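Local structure of annexin B22 (Schistosoma mansoni, 4MDU) at residues L249-S253 with V283-I288; L339-K344 with L355-E361. The protein binds acidic phospholipid membranes in a calcium-dependent manner, aggregates liposomes when calcium is present, and takes part in worm reproduction and host-parasite interaction. One frame throughout, in Å; residues are numbered along the deposited sequence.

Interaction 1. Residues L249-S253 with V283-I288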
loop_
_atom_site.group_PDB
_atom_site.type_symbol
_atom_site.label_atom_id
_atom_site.label_comp_id
_atom_site.label_asym_id
_atom_site.label_seq_id
_atom_site.Cartn_x
_atom_site.Cartn_y
_atom_site.Cartn_z
ATOM N N LEU B 249 19.316 16.907 -0.034
ATOM C CA LEU B 249 18.137 16.533 -0.819
ATOM C C LEU B 249 17.283 17.751 -1.094
ATOM O O LEU B 249 16.761 17.942 -2.193
ATOM C CB LEU B 249 17.284 15.511 -0.079
ATOM C CG LEU B 249 17.379 14.094 -0.597
ATOM C CD1 LEU B 249 16.425 13.197 0.163
ATOM C CD2 LEU B 249 17.074 14.098 -2.072
ATOM N N TYR B 250 17.127 18.571 -0.069
ATOM C CA TYR B 250 16.376 19.791 -0.224
ATOM C C TYR B 250 16.989 20.652 -1.325
ATOM O O TYR B 250 16.321 21.007 -2.305
ATOM C CB TYR B 250 16.332 20.562 1.079
ATOM C CG TYR B 250 15.541 21.821 0.913
ATOM C CD1 TYR B 250 14.157 21.775 0.798
ATOM C CD2 TYR B 250 16.167 23.047 0.826
ATOM C CE1 TYR B 250 13.412 22.927 0.628
ATOM C CE2 TYR B 250 15.431 24.208 0.655
ATOM C CZ TYR B 250 14.053 24.142 0.558
ATOM O OH TYR B 250 13.317 25.295 0.389
ATOM N N LEU B 251 18.264 20.981 -1.172
ATOM C CA LEU B 251 18.963 21.704 -2.230
ATOM C C LEU B 251 18.730 21.041 -3.583
ATOM O O LEU B 251 18.450 21.721 -4.571
ATOM C CB LEU B 251 20.456 21.788 -1.948
ATOM C CG LEU B 251 21.268 22.496 -3.034
ATOM C CD1 LEU B 251 20.811 23.953 -3.168
ATOM C CD2 LEU B 251 22.772 22.399 -2.734
ATOM N N THR B 252 18.817 19.712 -3.619
ATOM C CA THR B 252 18.672 18.972 -4.870
ATOM C C THR B 252 17.282 19.179 -5.424
ATOM O O THR B 252 17.075 19.312 -6.639
ATOM C CB THR B 252 18.939 17.454 -4.682
ATOM O OG1 THR B 252 20.253 17.271 -4.158
ATOM C CG2 THR B 252 18.864 16.728 -6.003
ATOM N N SER B 253 16.320 19.220 -4.522
ATOM C CA SER B 253 14.959 19.441 -4.938
ATOM C C SER B 253 14.823 20.825 -5.583
ATOM O O SER B 253 14.248 20.945 -6.658
ATOM C CB SER B 253 13.999 19.276 -3.759
ATOM O OG SER B 253 12.674 19.508 -4.180
ATOM N N VAL B 283 11.146 9.132 1.835
ATOM C CA VAL B 283 12.497 9.637 2.093
ATOM C C VAL B 283 12.656 11.102 1.666
ATOM O O VAL B 283 13.192 11.923 2.416
ATOM C CB VAL B 283 13.569 8.772 1.418
ATOM C CG1 VAL B 283 14.969 9.441 1.524
ATOM C CG2 VAL B 283 13.583 7.358 2.021
ATOM N N LEU B 284 12.169 11.434 0.473
ATOM C CA LEU B 284 12.262 12.807 -0.034
ATOM C C LEU B 284 11.516 13.765 0.881
ATOM O O LEU B 284 12.033 14.836 1.245
ATOM C CB LEU B 284 11.701 12.911 -1.456
ATOM C CG LEU B 284 11.796 14.294 -2.118
ATOM C CD1 LEU B 284 13.204 14.872 -2.005
ATOM C CD2 LEU B 284 11.326 14.223 -3.574
ATOM N N ARG B 285 10.308 13.359 1.270
ATOM C CA ARG B 285 9.455 14.216 2.082
ATOM C C ARG B 285 9.989 14.300 3.499
ATOM O O ARG B 285 9.809 15.312 4.176
ATOM C CB ARG B 285 7.999 13.736 2.044
ATOM C CG ARG B 285 7.332 13.879 0.669
ATOM C CD ARG B 285 5.800 13.582 0.728
ATOM N NE ARG B 285 5.080 14.596 1.502
ATOM C CZ ARG B 285 3.862 14.447 2.022
ATOM N NH1 ARG B 285 3.180 13.310 1.873
ATOM N NH2 ARG B 285 3.333 15.441 2.714
ATOM N N TYR B 286 10.679 13.249 3.946
ATOM C CA TYR B 286 11.332 13.314 5.246
ATOM C C TYR B 286 12.309 14.486 5.257
ATOM O O TYR B 286 12.539 15.140 6.287
ATOM C CB TYR B 286 12.088 12.019 5.555
ATOM C CG TYR B 286 12.610 12.008 6.971
ATOM C CD1 TYR B 286 13.942 12.286 7.256
ATOM C CD2 TYR B 286 11.754 11.762 8.027
ATOM C CE1 TYR B 286 14.405 12.290 8.578
ATOM C CE2 TYR B 286 12.200 11.765 9.335
ATOM C CZ TYR B 286 13.511 12.028 9.614
ATOM O OH TYR B 286 13.905 12.028 10.940
ATOM N N ALA B 287 12.894 14.733 4.095
ATOM C CA ALA B 287 13.807 15.845 3.948
ATOM C C ALA B 287 13.072 17.167 3.724
ATOM O O ALA B 287 13.301 18.118 4.455
ATOM C CB ALA B 287 14.793 15.582 2.827
ATOM N N ILE B 288 12.192 17.229 2.728
ATOM C CA ILE B 288 11.696 18.536 2.269
ATOM C C ILE B 288 10.279 18.918 2.739
ATOM O O ILE B 288 9.826 20.038 2.504
ATOM C CB ILE B 288 11.750 18.656 0.741
ATOM C CG1 ILE B 288 10.677 17.771 0.107
ATOM C CG2 ILE B 288 13.132 18.272 0.220
ATOM C CD1 ILE B 288 10.393 18.099 -1.359
#

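Interaction 2. Residues L339-K344 with L355-E361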
loop_
_atom_site.group_PDB
_atom_site.type_symbol
_atom_site.label_atom_id
_atom_site.label_comp_id
_atom_site.label_asym_id
_atom_site.label_seq_id
_atom_site.Cartn_x
_atom_site.Cartn_y
_atom_site.Cartn_z
ATOM N N LEU B 339 -4.026 17.397 16.613
ATOM C CA LEU B 339 -3.551 16.025 16.748
ATOM C C LEU B 339 -3.963 15.491 18.120
ATOM O O LEU B 339 -4.379 14.331 18.260
ATOM C CB LEU B 339 -2.026 15.968 16.616
ATOM C CG LEU B 339 -1.405 14.578 16.817
ATOM C CD1 LEU B 339 -1.936 13.575 15.777
ATOM C CD2 LEU B 339 0.129 14.656 16.733
ATOM N N LEU B 340 -3.812 16.339 19.132
ATOM C CA LEU B 340 -4.329 16.055 20.463
ATOM C C LEU B 340 -5.763 15.518 20.387
ATOM O O LEU B 340 -6.046 14.420 20.874
ATOM C CB LEU B 340 -4.298 17.311 21.331
ATOM C CG LEU B 340 -4.796 17.069 22.758
ATOM C CD1 LEU B 340 -3.862 16.137 23.501
ATOM C CD2 LEU B 340 -4.944 18.385 23.514
ATOM N N ASN B 341 -6.671 16.276 19.775
ATOM C CA ASN B 341 -8.068 15.841 19.749
ATOM C C ASN B 341 -8.280 14.598 18.892
ATOM O O ASN B 341 -9.152 13.792 19.190
ATOM C CB ASN B 341 -9.027 16.962 19.307
ATOM C CG ASN B 341 -9.235 18.019 20.382
ATOM O OD1 ASN B 341 -9.227 17.729 21.585
ATOM N ND2 ASN B 341 -9.420 19.257 19.950
ATOM N N ALA B 342 -7.500 14.437 17.820
ATOM C CA ALA B 342 -7.660 13.238 16.987
ATOM C C ALA B 342 -7.239 12.020 17.800
ATOM O O ALA B 342 -7.861 10.960 17.738
ATOM C CB ALA B 342 -6.846 13.337 15.723
ATOM N N VAL B 343 -6.195 12.199 18.596
ATOM C CA VAL B 343 -5.635 11.100 19.369
ATOM C C VAL B 343 -6.605 10.699 20.473
ATOM O O VAL B 343 -6.830 9.509 20.726
ATOM C CB VAL B 343 -4.234 11.461 19.942
ATOM C CG1 VAL B 343 -3.795 10.429 20.995
ATOM C CG2 VAL B 343 -3.215 11.545 18.800
ATOM N N LYS B 344 -7.184 11.703 21.118
ATOM C CA LYS B 344 -8.196 11.475 22.154
ATOM C C LYS B 344 -9.404 10.760 21.581
ATOM O O LYS B 344 -9.998 9.900 22.236
ATOM C CB LYS B 344 -8.628 12.791 22.795
ATOM C CG LYS B 344 -7.576 13.403 23.711
ATOM C CD LYS B 344 -8.059 14.739 24.251
ATOM C CE LYS B 344 -7.077 15.352 25.232
ATOM N NZ LYS B 344 -7.673 16.618 25.809
ATOM N N LEU B 355 -0.399 8.930 25.728
ATOM C CA LEU B 355 -0.137 9.578 24.443
ATOM C C LEU B 355 -0.275 11.095 24.547
ATOM O O LEU B 355 0.525 11.838 23.968
ATOM C CB LEU B 355 -1.076 9.048 23.362
ATOM C CG LEU B 355 -1.047 7.539 23.088
ATOM C CD1 LEU B 355 -1.910 7.223 21.890
ATOM C CD2 LEU B 355 0.388 7.034 22.853
ATOM N N CYS B 356 -1.293 11.553 25.278
ATOM C CA CYS B 356 -1.531 12.992 25.424
ATOM C C CYS B 356 -0.367 13.669 26.139
ATOM O O CYS B 356 0.012 14.791 25.806
ATOM C CB CYS B 356 -2.862 13.253 26.167
ATOM S SG CYS B 356 -4.285 12.779 25.147
ATOM N N VAL B 357 0.203 12.983 27.121
ATOM C CA VAL B 357 1.284 13.556 27.900
ATOM C C VAL B 357 2.558 13.655 27.050
ATOM O O VAL B 357 3.285 14.626 27.135
ATOM C CB VAL B 357 1.522 12.746 29.169
ATOM C CG1 VAL B 357 2.846 13.135 29.848
ATOM C CG2 VAL B 357 0.357 12.952 30.109
ATOM N N LEU B 358 2.795 12.655 26.210
ATOM C CA LEU B 358 3.903 12.715 25.273
ATOM C C LEU B 358 3.847 14.011 24.457
ATOM O O LEU B 358 4.878 14.625 24.213
ATOM C CB LEU B 358 3.909 11.493 24.350
ATOM C CG LEU B 358 4.305 10.142 24.946
ATOM C CD1 LEU B 358 4.053 9.041 23.923
ATOM C CD2 LEU B 358 5.770 10.133 25.388
ATOM N N MET B 359 2.655 14.428 24.040
ATOM C CA MET B 359 2.523 15.637 23.215
ATOM C C MET B 359 2.587 16.915 24.049
ATOM O O MET B 359 2.631 18.022 23.506
ATOM C CB MET B 359 1.214 15.612 22.430
ATOM C CG MET B 359 1.171 14.611 21.281
ATOM S SD MET B 359 -0.492 14.498 20.549
ATOM C CE MET B 359 -1.362 13.556 21.796
ATOM N N GLY B 360 2.580 16.760 25.370
ATOM C CA GLY B 360 2.681 17.903 26.260
ATOM C C GLY B 360 1.468 18.200 27.130
ATOM O O GLY B 360 1.533 19.045 28.034
ATOM N N GLU B 361 0.352 17.526 26.883
ATOM C CA GLU B 361 -0.840 17.807 27.684
ATOM C C GLU B 361 -0.831 17.045 29.005
ATOM O O GLU B 361 -1.423 15.979 29.110
ATOM C CB GLU B 361 -2.143 17.523 26.921
ATOM C CG GLU B 361 -3.381 18.052 27.687
ATOM C CD GLU B 361 -4.664 17.309 27.370
ATOM O OE1 GLU B 361 -4.638 16.061 27.302
ATOM O OE2 GLU B 361 -5.705 17.981 27.209
#

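Interaction 1. Residues L249-S253 with V283-I288
With chi1 of I288 at 72°, CG1 lies between the backbone N and the carbonyl carbon while CG2 points toward helix 246-260; on that helix Y250 has CG opposite the backbone N (chi1 -180°), which sets the ring edge beside the isoleucine. The contact belongs to the third annexin repeat, where helix 246-260 runs across the end of helix 274-288, the two short segments being turned by 96° with their axes 9.3 Å apart. This is the crosswise third helix of the five-helix annexin fold, packed here against the last. I288 meets Y250 through its CG2 methyl, in apolar contact: CG2 sits 3.6 Å from Y250 CA and also touches CD1 of the ring, whose edge, not a face, receives the isoleucine. The longer branch turns away from the ring, and I288 CD1 ends 3.9 Å from S253 OG. Y250 has a second neighbour in H22, which meets its ring edge-to-face.

Deeper in the interface L249 is directed toward helix 274-288. Its CB lies 3.8 Å from A287 CB, in van der Waals contact, and its two methyls part company, CD1 against A287 CB and the carbonyl O of V283, CD2 to L284. Helix 264-271 backs this core, touching both S253 and L284. The L249 CD2 methyl meets L284 CD1 at 3.9 Å.

Interaction 2. Residues L339-K344 with L355-E361
M359 and V343 meet tip to tip in the tightly packed part of the contact, the methionine CE lying 4.0 Å from V343 CB and equally near L340 CD1. A bend at the end of the methionine chain (chi3 -75°) turns this methyl along helix 339-346, while SD remains against L339, 3.8 Å from L339 CG. About a quarter turn round V343 from the methionine, CG1, the branch opposite the backbone N, reaches L355, with V343 CG1 3.8 Å from L355 CD1. L355 in turn rests on helix 311-320, and L339 and M359 on helix 324-335, so the apolar layer continues into the bundle. Helices 339-346 and 349-358 are the last two of the fourth annexin repeat, consecutive in the chain and joined by a short connection. C356 marks the passage outward: its SG touches both L340 CD1 and K344 CG, the latter at 3.6 Å.

Beyond the thiol the contact becomes polar and more open to solvent. G360, with phi of 115°, forms a Schellman motif, and the chain turns so that E361 comes back over L340. An extended K344 crosses the glutamate at about a right angle, and its NZ makes a salt bridge to E361 OE2 at 2.8 Å, approaching from the syn side, 19° out of the carboxylate plane. The other carboxylate oxygen, OE1, is paired with R353.

Interactions 1 and 2 lie in the third and fourth annexin repeats, and each uses the end of its repeat's last helix: the former against the crosswise helix 246-260, the latter against helix 339-346, which directly precedes it. Their centres are 28 Å apart and their nearest atoms about 14 Å, so they do not touch. They also differ in their relation to calcium. In interaction 2 the V343 side chain is about 4 Å from that of M302 and about 6 Å from that of D346, both calcium-binding residues, whereas in interaction 1 the V283 side chain stands about 11 Å from that of the calcium-binding D275.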